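Local coordinates for protein 5,10-methylenetetrahydromethanopterin reductase (Methanopyrus kandleri, PDB 1EZW) that catalyses the reversible, coenzyme F420-dependent reduction of methylenetetrahydromethanopterin to methyltetrahydromethanopterin, a one-carbon step of methanogenesis from carbon dioxide, at residues G47-A52 against A81-I86; I242-I247 against G325-P330; G302-V307 against G340-P345. All coordinates share one frame; numbering follows the deposited sequence.

Contact 1: G47-A52 against A81-I86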
ATOM      1  N   GLY A  47       0.948  -9.349  -9.470  1.00 14.67           N
ATOM      2  CA  GLY A  47       1.742  -8.494  -8.583  1.00 14.83           C
ATOM      3  C   GLY A  47       1.581  -7.020  -8.924  1.00 14.92           C
ATOM      4  O   GLY A  47       1.339  -6.190  -8.035  1.00 15.32           O
ATOM      5  N   VAL A  48       1.716  -6.696 -10.216  1.00 14.10           N
ATOM      6  CA  VAL A  48       1.609  -5.325 -10.674  1.00 12.79           C
ATOM      7  C   VAL A  48       0.188  -4.777 -10.443  1.00 14.23           C
ATOM      8  O   VAL A  48       0.032  -3.643  -9.985  1.00 15.50           O
ATOM      9  CB  VAL A  48       1.986  -5.242 -12.178  1.00 16.09           C
ATOM     10  CG1 VAL A  48       1.745  -3.812 -12.721  1.00 17.74           C
ATOM     11  CG2 VAL A  48       3.450  -5.630 -12.341  1.00 15.99           C
ATOM     12  N   LEU A  49      -0.852  -5.548 -10.774  1.00 13.30           N
ATOM     13  CA  LEU A  49      -2.206  -5.012 -10.542  1.00 15.35           C
ATOM     14  C   LEU A  49      -2.592  -4.911  -9.069  1.00 15.77           C
ATOM     15  O   LEU A  49      -3.367  -4.033  -8.708  1.00 15.39           O
ATOM     16  CB  LEU A  49      -3.236  -5.841 -11.317  1.00 15.16           C
ATOM     17  CG  LEU A  49      -3.193  -5.644 -12.841  1.00 16.08           C
ATOM     18  CD1 LEU A  49      -4.058  -6.767 -13.461  1.00 16.75           C
ATOM     19  CD2 LEU A  49      -3.697  -4.280 -13.237  1.00 17.16           C
ATOM     20  N   THR A  50      -2.058  -5.779  -8.215  1.00 15.39           N
ATOM     21  CA  THR A  50      -2.346  -5.661  -6.797  1.00 13.79           C
ATOM     22  C   THR A  50      -1.674  -4.382  -6.279  1.00 13.86           C
ATOM     23  O   THR A  50      -2.273  -3.612  -5.530  1.00 13.20           O
ATOM     24  CB  THR A  50      -1.850  -6.901  -6.022  1.00 15.12           C
ATOM     25  OG1 THR A  50      -2.582  -8.047  -6.476  1.00 15.58           O
ATOM     26  CG2 THR A  50      -2.169  -6.729  -4.523  1.00 14.68           C
ATOM     27  N   LEU A  51      -0.450  -4.129  -6.723  1.00 13.51           N
ATOM     28  CA  LEU A  51       0.230  -2.894  -6.297  1.00 13.42           C
ATOM     29  C   LEU A  51      -0.562  -1.689  -6.861  1.00 13.43           C
ATOM     30  O   LEU A  51      -0.808  -0.707  -6.171  1.00 14.08           O
ATOM     31  CB  LEU A  51       1.639  -2.865  -6.857  1.00 14.49           C
ATOM     32  CG  LEU A  51       2.495  -1.647  -6.499  1.00 15.13           C
ATOM     33  CD1 LEU A  51       2.695  -1.561  -4.957  1.00 17.35           C
ATOM     34  CD2 LEU A  51       3.810  -1.787  -7.226  1.00 16.04           C
ATOM     35  N   ALA A  52      -0.987  -1.771  -8.121  1.00 14.58           N
ATOM     36  CA  ALA A  52      -1.768  -0.645  -8.668  1.00 14.23           C
ATOM     37  C   ALA A  52      -3.076  -0.472  -7.914  1.00 14.35           C
ATOM     38  O   ALA A  52      -3.549   0.690  -7.730  1.00 15.41           O
ATOM     39  CB  ALA A  52      -2.054  -0.884 -10.193  1.00 14.99           C
ATOM     40  N   ALA A  81     -10.851 -12.962  -8.518  1.00 15.24           N
ATOM     41  CA  ALA A  81     -11.610 -12.690  -7.332  1.00 13.44           C
ATOM     42  C   ALA A  81     -10.759 -11.924  -6.290  1.00 13.78           C
ATOM     43  O   ALA A  81     -11.273 -11.059  -5.585  1.00 14.01           O
ATOM     44  CB  ALA A  81     -12.137 -13.992  -6.716  1.00 14.14           C
ATOM     45  N   THR A  82      -9.468 -12.240  -6.239  1.00 13.95           N
ATOM     46  CA  THR A  82      -8.558 -11.622  -5.244  1.00 13.64           C
ATOM     47  C   THR A  82      -8.329 -10.156  -5.605  1.00 14.59           C
ATOM     48  O   THR A  82      -8.426  -9.294  -4.744  1.00 15.37           O
ATOM     49  CB  THR A  82      -7.239 -12.412  -5.179  1.00 15.41           C
ATOM     50  OG1 THR A  82      -7.546 -13.775  -4.836  1.00 13.28           O
ATOM     51  CG2 THR A  82      -6.278 -11.841  -4.075  1.00 13.69           C
ATOM     52  N   LEU A  83      -7.986  -9.910  -6.874  1.00 14.95           N
ATOM     53  CA  LEU A  83      -7.803  -8.538  -7.355  1.00 14.06           C
ATOM     54  C   LEU A  83      -9.096  -7.768  -7.123  1.00 14.82           C
ATOM     55  O   LEU A  83      -9.052  -6.613  -6.700  1.00 14.24           O
ATOM     56  CB  LEU A  83      -7.504  -8.520  -8.838  1.00 14.28           C
ATOM     57  CG  LEU A  83      -7.301  -7.134  -9.470  1.00 17.05           C
ATOM     58  CD1 LEU A  83      -6.177  -6.350  -8.756  1.00 17.84           C
ATOM     59  CD2 LEU A  83      -6.898  -7.332 -10.929  1.00 18.35           C
ATOM     60  N   ASP A  84     -10.258  -8.371  -7.404  1.00 13.85           N
ATOM     61  CA  ASP A  84     -11.518  -7.640  -7.188  1.00 14.34           C
ATOM     62  C   ASP A  84     -11.725  -7.262  -5.714  1.00 15.17           C
ATOM     63  O   ASP A  84     -12.133  -6.139  -5.379  1.00 15.12           O
ATOM     64  CB  ASP A  84     -12.717  -8.498  -7.618  1.00 14.18           C
ATOM     65  CG  ASP A  84     -13.963  -7.675  -7.787  1.00 16.91           C
ATOM     66  OD1 ASP A  84     -14.991  -8.011  -7.166  1.00 16.57           O
ATOM     67  OD2 ASP A  84     -13.874  -6.670  -8.550  1.00 15.07           O
ATOM     68  N   TRP A  85     -11.462  -8.205  -4.818  1.00 14.10           N
ATOM     69  CA  TRP A  85     -11.657  -7.937  -3.408  1.00 13.84           C
ATOM     70  C   TRP A  85     -10.687  -6.836  -2.928  1.00 13.44           C
ATOM     71  O   TRP A  85     -11.088  -5.854  -2.272  1.00 14.16           O
ATOM     72  CB  TRP A  85     -11.441  -9.236  -2.604  1.00 13.90           C
ATOM     73  CG  TRP A  85     -11.879  -9.081  -1.176  1.00 13.59           C
ATOM     74  CD1 TRP A  85     -13.106  -9.444  -0.634  1.00 15.07           C
ATOM     75  CD2 TRP A  85     -11.119  -8.503  -0.112  1.00 14.55           C
ATOM     76  NE1 TRP A  85     -13.134  -9.114   0.713  1.00 15.82           N
ATOM     77  CE2 TRP A  85     -11.934  -8.538   1.053  1.00 14.28           C
ATOM     78  CE3 TRP A  85      -9.830  -7.946  -0.022  1.00 14.39           C
ATOM     79  CZ2 TRP A  85     -11.493  -8.040   2.294  1.00 15.44           C
ATOM     80  CZ3 TRP A  85      -9.399  -7.440   1.204  1.00 14.49           C
ATOM     81  CH2 TRP A  85     -10.224  -7.490   2.348  1.00 15.37           C
ATOM     82  N   ILE A  86      -9.401  -7.000  -3.214  1.00 12.39           N
ATOM     83  CA  ILE A  86      -8.434  -6.003  -2.783  1.00 12.02           C
ATOM     84  C   ILE A  86      -8.694  -4.598  -3.338  1.00 12.97           C
ATOM     85  O   ILE A  86      -8.493  -3.610  -2.638  1.00 14.67           O
ATOM     86  CB  ILE A  86      -7.007  -6.467  -3.155  1.00 13.25           C
ATOM     87  CG1 ILE A  86      -6.680  -7.712  -2.298  1.00 14.69           C
ATOM     88  CG2 ILE A  86      -5.986  -5.368  -2.798  1.00 13.88           C
ATOM     89  CD1 ILE A  86      -5.366  -8.401  -2.669  1.00 14.87           C
TER
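Thr50, which meets Ile86 across this contact, spends its hydroxyl on its own helix: OG1 bonds to Met46 O one turn back, and it is the methyl, CG2, that meets the neighbour. With CG2 anti to the backbone N, that methyl reaches Ile86 CD1 at 4.1 Å. One turn before Ile86 comes Leu83, whose branched end does most of the touching. Its CG also stands anti to the backbone N (chi1 180°), which swings the two methyls over to Leu49. CD1 rests 3.6 Å from Leu49 O and 3.9 Å from Leu49 CB, while CD2 lies 3.8 Å from Leu49 CD1. The two leucines are set askew, and each methyl finds a different part of its partner. Trimming Leu83 back to an alanine is likely to open a gap beside Leu49, which would lose its neighbour on this side. The axes of segments 47-52 and 81-86 run nearly parallel, 13° apart and 9.9 Å at closest, as expected of consecutive outer helices of a TIM barrel; Leu49 also touches Leu61 and Pro63 of strand 60-63. Gly47 of the second subunit packs on Thr50 and Ile86. Thr82 OG1 bonds to Ser78 O of its own helix and to Ser44 N of the second subunit. Chemically, the helices meet by van der Waals contact, methyl on methyl and methyl on a backbone carbonyl, and shape rather than hydrogen bonding probably sets their fit.

Contact 2: I242-I247 against G325-P330; sequences IEATKI and GSPIGP
Ala244 supplies the apolar contact, its CB pointing toward two prolines of the 325-330 loop: Pro330 CG lies 3.9 Å from Ala244 CB, and Pro327 CG lies 4.2 Å from the same methyl. The second kind of contact is between a ring and the helix backbone. Pro327 CG comes to 3.6 Å from Ala244 O, with Thr245 CA also beside the ring, so this proline leans on the helix main chain as much as on a side chain. The peptide bond before Pro327 is cis, which turns the loop sharply where it meets the helix. Hydrogen bonds operate inside the helix. Ile242 O is gripped twice by Thr245, through OG1 at 2.7 Å and through its backbone N at 3.1 Å; the hydroxyl arrives in the carbonyl plane at a C=O...O angle of 146°. A chi1 of 68° turns Thr245 OG1 back toward that carbonyl. On the solvent side Lys246 NZ forms a salt bridge with Glu243 OE1 at 3.0 Å. The loop follows strand 321-324 of the TIM barrel's parallel sheet, leads into helix 332-342 and is packed on helix 238-254. Its backbone bonds to Phe232 and Ile234, and Ser233 between them touches Ala244, Thr245, Pro327 and Pro330. Ile295 of helix 292-298 packs on Ile242, Thr245 and Lys246, and helix 283-289 on Glu243, Lys246 and Ile247.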
ATOM      1  N   ILE A 242       4.456  11.683 -33.669  1.00 31.70           N
ATOM      2  CA  ILE A 242       4.544  10.729 -34.765  1.00 31.42           C
ATOM      3  C   ILE A 242       5.834   9.919 -34.740  1.00 31.85           C
ATOM      4  O   ILE A 242       5.844   8.716 -34.978  1.00 31.74           O
ATOM      5  CB  ILE A 242       4.414  11.455 -36.136  1.00 33.24           C
ATOM      6  CG1 ILE A 242       3.003  12.038 -36.270  1.00 34.09           C
ATOM      7  CG2 ILE A 242       4.797  10.497 -37.281  1.00 34.95           C
ATOM      8  CD1 ILE A 242       2.851  13.111 -37.354  1.00 37.38           C
ATOM      9  N   GLU A 243       6.936  10.591 -34.439  1.00 33.00           N
ATOM     10  CA  GLU A 243       8.219   9.921 -34.414  1.00 33.75           C
ATOM     11  C   GLU A 243       8.243   8.795 -33.390  1.00 32.75           C
ATOM     12  O   GLU A 243       8.803   7.726 -33.638  1.00 32.35           O
ATOM     13  CB  GLU A 243       9.318  10.938 -34.089  1.00 36.62           C
ATOM     14  CG  GLU A 243      10.734  10.378 -34.224  1.00 39.76           C
ATOM     15  CD  GLU A 243      11.013   9.882 -35.627  1.00 42.06           C
ATOM     16  OE1 GLU A 243      10.615  10.588 -36.582  1.00 44.19           O
ATOM     17  OE2 GLU A 243      11.638   8.805 -35.774  1.00 43.45           O
ATOM     18  N   ALA A 244       7.636   9.041 -32.231  1.00 32.72           N
ATOM     19  CA  ALA A 244       7.609   8.054 -31.150  1.00 32.13           C
ATOM     20  C   ALA A 244       6.894   6.760 -31.530  1.00 32.43           C
ATOM     21  O   ALA A 244       7.139   5.698 -30.951  1.00 31.00           O
ATOM     22  CB  ALA A 244       6.966   8.682 -29.911  1.00 31.45           C
ATOM     23  N   THR A 245       5.993   6.827 -32.507  1.00 31.97           N
ATOM     24  CA  THR A 245       5.284   5.626 -32.903  1.00 32.75           C
ATOM     25  C   THR A 245       6.093   4.665 -33.768  1.00 33.20           C
ATOM     26  O   THR A 245       5.812   3.476 -33.779  1.00 33.43           O
ATOM     27  CB  THR A 245       4.011   5.908 -33.756  1.00 32.21           C
ATOM     28  OG1 THR A 245       4.412   6.423 -35.028  1.00 33.32           O
ATOM     29  CG2 THR A 245       3.099   6.901 -33.104  1.00 30.66           C
ATOM     30  N   LYS A 246       7.102   5.167 -34.469  1.00 34.87           N
ATOM     31  CA  LYS A 246       7.827   4.322 -35.425  1.00 36.21           C
ATOM     32  C   LYS A 246       8.283   2.935 -35.028  1.00 37.33           C
ATOM     33  O   LYS A 246       7.931   1.962 -35.705  1.00 36.98           O
ATOM     34  CB  LYS A 246       8.966   5.125 -36.063  1.00 35.49           C
ATOM     35  CG  LYS A 246       8.398   6.241 -36.940  1.00 36.54           C
ATOM     36  CD  LYS A 246       9.448   7.059 -37.674  1.00 37.81           C
ATOM     37  CE  LYS A 246       8.782   8.210 -38.431  1.00 37.91           C
ATOM     38  NZ  LYS A 246       9.758   9.134 -39.077  1.00 39.92           N
ATOM     39  N   ILE A 247       9.037   2.806 -33.942  1.00 38.28           N
ATOM     40  CA  ILE A 247       9.467   1.475 -33.549  1.00 39.31           C
ATOM     41  C   ILE A 247       8.266   0.565 -33.348  1.00 38.70           C
ATOM     42  O   ILE A 247       8.267  -0.578 -33.789  1.00 39.43           O
ATOM     43  CB  ILE A 247      10.311   1.487 -32.252  1.00 40.88           C
ATOM     44  CG1 ILE A 247      10.743   0.059 -31.897  1.00 42.47           C
ATOM     45  CG2 ILE A 247       9.494   2.066 -31.093  1.00 41.37           C
ATOM     46  CD1 ILE A 247      11.539  -0.655 -32.977  1.00 43.57           C
ATOM     47  N   GLY A 325      -2.312   2.767 -25.860  1.00 19.98           N
ATOM     48  CA  GLY A 325      -1.226   1.819 -25.680  1.00 21.94           C
ATOM     49  C   GLY A 325       0.082   2.361 -26.198  1.00 22.58           C
ATOM     50  O   GLY A 325       0.130   3.463 -26.782  1.00 21.86           O
ATOM     51  N   SER A 326       1.133   1.567 -25.999  1.00 23.03           N
ATOM     52  CA  SER A 326       2.486   1.933 -26.366  1.00 24.36           C
ATOM     53  C   SER A 326       2.556   2.620 -27.737  1.00 24.99           C
ATOM     54  O   SER A 326       1.995   2.104 -28.709  1.00 25.42           O
ATOM     55  CB  SER A 326       3.351   0.669 -26.370  1.00 25.29           C
ATOM     56  OG  SER A 326       4.705   0.992 -26.644  1.00 31.88           O
ATOM     57  N   PRO A 327       3.355   3.694 -27.856  1.00 24.88           N
ATOM     58  CA  PRO A 327       4.224   4.291 -26.819  1.00 24.37           C
ATOM     59  C   PRO A 327       3.547   5.205 -25.802  1.00 24.63           C
ATOM     60  O   PRO A 327       4.172   5.602 -24.798  1.00 25.06           O
ATOM     61  CB  PRO A 327       5.242   5.059 -27.662  1.00 24.78           C
ATOM     62  CG  PRO A 327       4.260   5.651 -28.787  1.00 25.24           C
ATOM     63  CD  PRO A 327       3.555   4.370 -29.164  1.00 24.75           C
ATOM     64  N   ILE A 328       2.292   5.566 -26.079  1.00 23.44           N
ATOM     65  CA  ILE A 328       1.469   6.487 -25.309  1.00 24.00           C
ATOM     66  C   ILE A 328       1.853   7.921 -25.677  1.00 24.01           C
ATOM     67  O   ILE A 328       0.992   8.760 -25.982  1.00 24.12           O
ATOM     68  CB  ILE A 328       1.549   6.206 -23.758  1.00 23.30           C
ATOM     69  CG1 ILE A 328       0.962   4.805 -23.509  1.00 25.98           C
ATOM     70  CG2 ILE A 328       0.711   7.258 -22.981  1.00 25.48           C
ATOM     71  CD1 ILE A 328       0.870   4.418 -22.066  1.00 30.33           C
ATOM     72  N   GLY A 329       3.154   8.199 -25.675  1.00 25.30           N
ATOM     73  CA  GLY A 329       3.637   9.512 -26.062  1.00 26.04           C
ATOM     74  C   GLY A 329       5.122   9.540 -25.764  1.00 28.49           C
ATOM     75  O   GLY A 329       5.648   8.627 -25.122  1.00 27.42           O
ATOM     76  N   PRO A 330       5.839  10.549 -26.263  1.00 28.10           N
ATOM     77  CA  PRO A 330       7.277  10.671 -26.022  1.00 28.98           C
ATOM     78  C   PRO A 330       7.596  10.579 -24.511  1.00 29.79           C
ATOM     79  O   PRO A 330       8.583   9.965 -24.125  1.00 29.97           O
ATOM     80  CB  PRO A 330       7.584  12.032 -26.640  1.00 29.36           C
ATOM     81  CG  PRO A 330       6.669  11.962 -27.916  1.00 29.58           C
ATOM     82  CD  PRO A 330       5.367  11.610 -27.176  1.00 29.00           C
TER

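Contact 3: G302-V307 against G340-P345; sequences GDPDTV and GQEVIP. Unlike the reference sequence in segment 340-345: Ile344 (reference Leu).
The carboxylate of Glu342 meets the pyrrolidine ring of Pro304 through one oxygen: Pro304 CG lies 3.3 Å from Glu342 OE2, off the carboxylate plane and out beyond that oxygen rather than over the middle of the group, and Pro304 CB lies 3.5 Å from the same OE2. Seen from the ring, OE2 comes in at the CB-CG side. Glu342 gets there by an extended chain beyond CG, and its own CB also rests 3.7 Å from Pro304 CB, so the glutamate touches the proline at both CB and OE2 as the two cross obliquely. No salt bridge links the two segments; Asp305 OD1, another acid, is 6.4 Å from Glu342 OE2. A second flat group, the carboxylate of Asp303, serves as N-cap of helix 304-316: OD2 accepts from Thr306 N at 3.2 Å, nearly along its C-O axis and close to straight at 165°. Glu238 OE2 takes up both Asp303 N and Thr306 OG1, which probably helps hold the cap. Deeper in, Val307 CG1 meets Val343 CG2 at 4.0 Å, the two side chains crossing at about a right angle. The contact thus joins the start of helix 304-316 to the end of helix 332-342, the helices before and after strand 321-324 of the TIM barrel. Ile234 of strand 232-234 touches Pro304, Val307 and Val343, and Phe6 of strand 5-10 adds to the packing around Val343.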
ATOM      1  N   GLY A 302      -0.246  12.173 -33.037  1.00 25.24           N
ATOM      2  CA  GLY A 302      -0.263  13.594 -33.378  1.00 25.99           C
ATOM      3  C   GLY A 302      -0.537  14.510 -32.216  1.00 27.57           C
ATOM      4  O   GLY A 302      -0.399  14.078 -31.069  1.00 24.65           O
ATOM      5  N   ASP A 303      -0.899  15.768 -32.481  1.00 26.76           N
ATOM      6  CA  ASP A 303      -1.215  16.686 -31.394  1.00 26.91           C
ATOM      7  C   ASP A 303      -2.651  16.437 -30.990  1.00 26.69           C
ATOM      8  O   ASP A 303      -3.354  15.648 -31.633  1.00 26.42           O
ATOM      9  CB  ASP A 303      -0.920  18.172 -31.768  1.00 26.39           C
ATOM     10  CG  ASP A 303      -1.655  18.656 -33.023  1.00 30.47           C
ATOM     11  OD1 ASP A 303      -1.170  19.653 -33.618  1.00 30.70           O
ATOM     12  OD2 ASP A 303      -2.696  18.107 -33.408  1.00 26.13           O
ATOM     13  N   PRO A 304      -3.112  17.054 -29.897  1.00 26.47           N
ATOM     14  CA  PRO A 304      -4.485  16.847 -29.449  1.00 25.46           C
ATOM     15  C   PRO A 304      -5.555  17.025 -30.526  1.00 28.37           C
ATOM     16  O   PRO A 304      -6.531  16.277 -30.580  1.00 25.99           O
ATOM     17  CB  PRO A 304      -4.608  17.826 -28.283  1.00 27.49           C
ATOM     18  CG  PRO A 304      -3.240  17.783 -27.721  1.00 27.31           C
ATOM     19  CD  PRO A 304      -2.407  17.943 -28.959  1.00 28.01           C
ATOM     20  N   ASP A 305      -5.381  18.007 -31.398  1.00 27.09           N
ATOM     21  CA  ASP A 305      -6.399  18.175 -32.425  1.00 28.35           C
ATOM     22  C   ASP A 305      -6.520  16.997 -33.375  1.00 25.31           C
ATOM     23  O   ASP A 305      -7.626  16.555 -33.682  1.00 27.50           O
ATOM     24  CB  ASP A 305      -6.137  19.447 -33.209  1.00 32.42           C
ATOM     25  CG  ASP A 305      -7.168  20.459 -32.921  1.00 39.10           C
ATOM     26  OD1 ASP A 305      -7.191  20.941 -31.760  1.00 41.54           O
ATOM     27  OD2 ASP A 305      -7.987  20.726 -33.836  1.00 43.75           O
ATOM     28  N   THR A 306      -5.384  16.500 -33.820  1.00 23.44           N
ATOM     29  CA  THR A 306      -5.305  15.358 -34.713  1.00 23.95           C
ATOM     30  C   THR A 306      -5.857  14.121 -34.030  1.00 24.58           C
ATOM     31  O   THR A 306      -6.613  13.343 -34.619  1.00 23.70           O
ATOM     32  CB  THR A 306      -3.862  15.122 -35.109  1.00 24.23           C
ATOM     33  OG1 THR A 306      -3.411  16.268 -35.845  1.00 26.16           O
ATOM     34  CG2 THR A 306      -3.705  13.906 -35.993  1.00 24.30           C
ATOM     35  N   VAL A 307      -5.454  13.939 -32.778  1.00 23.88           N
ATOM     36  CA  VAL A 307      -5.929  12.776 -32.029  1.00 24.32           C
ATOM     37  C   VAL A 307      -7.428  12.791 -31.837  1.00 23.27           C
ATOM     38  O   VAL A 307      -8.078  11.751 -31.980  1.00 24.19           O
ATOM     39  CB  VAL A 307      -5.207  12.686 -30.640  1.00 24.66           C
ATOM     40  CG1 VAL A 307      -5.901  11.666 -29.723  1.00 25.35           C
ATOM     41  CG2 VAL A 307      -3.794  12.281 -30.885  1.00 23.12           C
ATOM     42  N   GLY A 340      -5.959  13.576 -20.765  1.00 21.05           N
ATOM     43  CA  GLY A 340      -6.990  13.972 -19.819  1.00 22.33           C
ATOM     44  C   GLY A 340      -7.411  15.439 -19.967  1.00 24.41           C
ATOM     45  O   GLY A 340      -8.584  15.772 -19.793  1.00 25.96           O
ATOM     46  N   GLN A 341      -6.460  16.301 -20.305  1.00 25.81           N
ATOM     47  CA  GLN A 341      -6.742  17.743 -20.443  1.00 27.18           C
ATOM     48  C   GLN A 341      -7.274  18.199 -21.789  1.00 27.04           C
ATOM     49  O   GLN A 341      -8.105  19.115 -21.816  1.00 25.84           O
ATOM     50  CB  GLN A 341      -5.479  18.554 -20.164  1.00 31.58           C
ATOM     51  CG  GLN A 341      -5.048  18.584 -18.698  1.00 37.12           C
ATOM     52  CD  GLN A 341      -6.038  19.346 -17.829  1.00 40.76           C
ATOM     53  OE1 GLN A 341      -6.737  18.767 -16.993  1.00 44.04           O
ATOM     54  NE2 GLN A 341      -6.120  20.655 -18.044  1.00 42.42           N
ATOM     55  N   GLU A 342      -6.812  17.595 -22.884  1.00 25.94           N
ATOM     56  CA  GLU A 342      -7.231  18.088 -24.207  1.00 27.73           C
ATOM     57  C   GLU A 342      -7.909  17.096 -25.143  1.00 28.00           C
ATOM     58  O   GLU A 342      -8.186  17.436 -26.330  1.00 27.78           O
ATOM     59  CB  GLU A 342      -6.025  18.697 -24.923  1.00 29.26           C
ATOM     60  CG  GLU A 342      -5.269  19.724 -24.062  1.00 31.06           C
ATOM     61  CD  GLU A 342      -4.269  20.546 -24.848  1.00 35.83           C
ATOM     62  OE1 GLU A 342      -3.454  21.255 -24.205  1.00 36.50           O
ATOM     63  OE2 GLU A 342      -4.294  20.504 -26.106  1.00 36.71           O
ATOM     64  N   VAL A 343      -8.143  15.870 -24.667  1.00 25.15           N
ATOM     65  CA  VAL A 343      -8.807  14.888 -25.508  1.00 23.61           C
ATOM     66  C   VAL A 343     -10.099  14.417 -24.860  1.00 25.40           C
ATOM     67  O   VAL A 343     -11.186  14.585 -25.428  1.00 26.25           O
ATOM     68  CB  VAL A 343      -7.891  13.661 -25.802  1.00 21.60           C
ATOM     69  CG1 VAL A 343      -8.672  12.608 -26.601  1.00 22.95           C
ATOM     70  CG2 VAL A 343      -6.647  14.102 -26.590  1.00 22.68           C
ATOM     71  N   ILE A 344     -10.000  13.811 -23.668  1.00 24.31           N
ATOM     72  CA  ILE A 344     -11.191  13.297 -23.005  1.00 24.95           C
ATOM     73  C   ILE A 344     -12.351  14.299 -22.840  1.00 26.57           C
ATOM     74  O   ILE A 344     -13.497  13.934 -23.055  1.00 27.31           O
ATOM     75  CB  ILE A 344     -10.810  12.658 -21.627  1.00 24.22           C
ATOM     76  CG1 ILE A 344      -9.953  11.411 -21.918  1.00 22.61           C
ATOM     77  CG2 ILE A 344     -12.069  12.289 -20.813  1.00 25.95           C
ATOM     78  CD1 ILE A 344      -9.432  10.678 -20.656  1.00 23.16           C
ATOM     79  N   PRO A 345     -12.065  15.563 -22.456  1.00 29.02           N
ATOM     80  CA  PRO A 345     -13.151  16.546 -22.296  1.00 31.86           C
ATOM     81  C   PRO A 345     -14.012  16.749 -23.568  1.00 33.93           C
ATOM     82  O   PRO A 345     -15.179  17.174 -23.483  1.00 36.13           O
ATOM     83  CB  PRO A 345     -12.392  17.815 -21.895  1.00 31.18           C
ATOM     84  CG  PRO A 345     -11.194  17.236 -21.115  1.00 29.55           C
ATOM     85  CD  PRO A 345     -10.770  16.180 -22.115  1.00 27.71           C
TER

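How the contacts relate
Contact 1 closes early in the chain, between outer helices 45-54 and 73-86 of the TIM barrel. Contacts 2 and 3 come later, with their segments alternating along the chain. The centre of contact 1 lies about 28 Å from that of contact 2 and about 30 Å from that of contact 3, whereas the latter two centres are about 15 Å apart, their nearest atoms about 5 Å from each other without touching. Strand 232-234 borders both: helix 304-316, the loop after strand 321-324 and helix 332-342 are packed around the small sheet of strands 232-234 and 300-302. Contact 1 adjoins other subunits of the tetramer; the other two touch none.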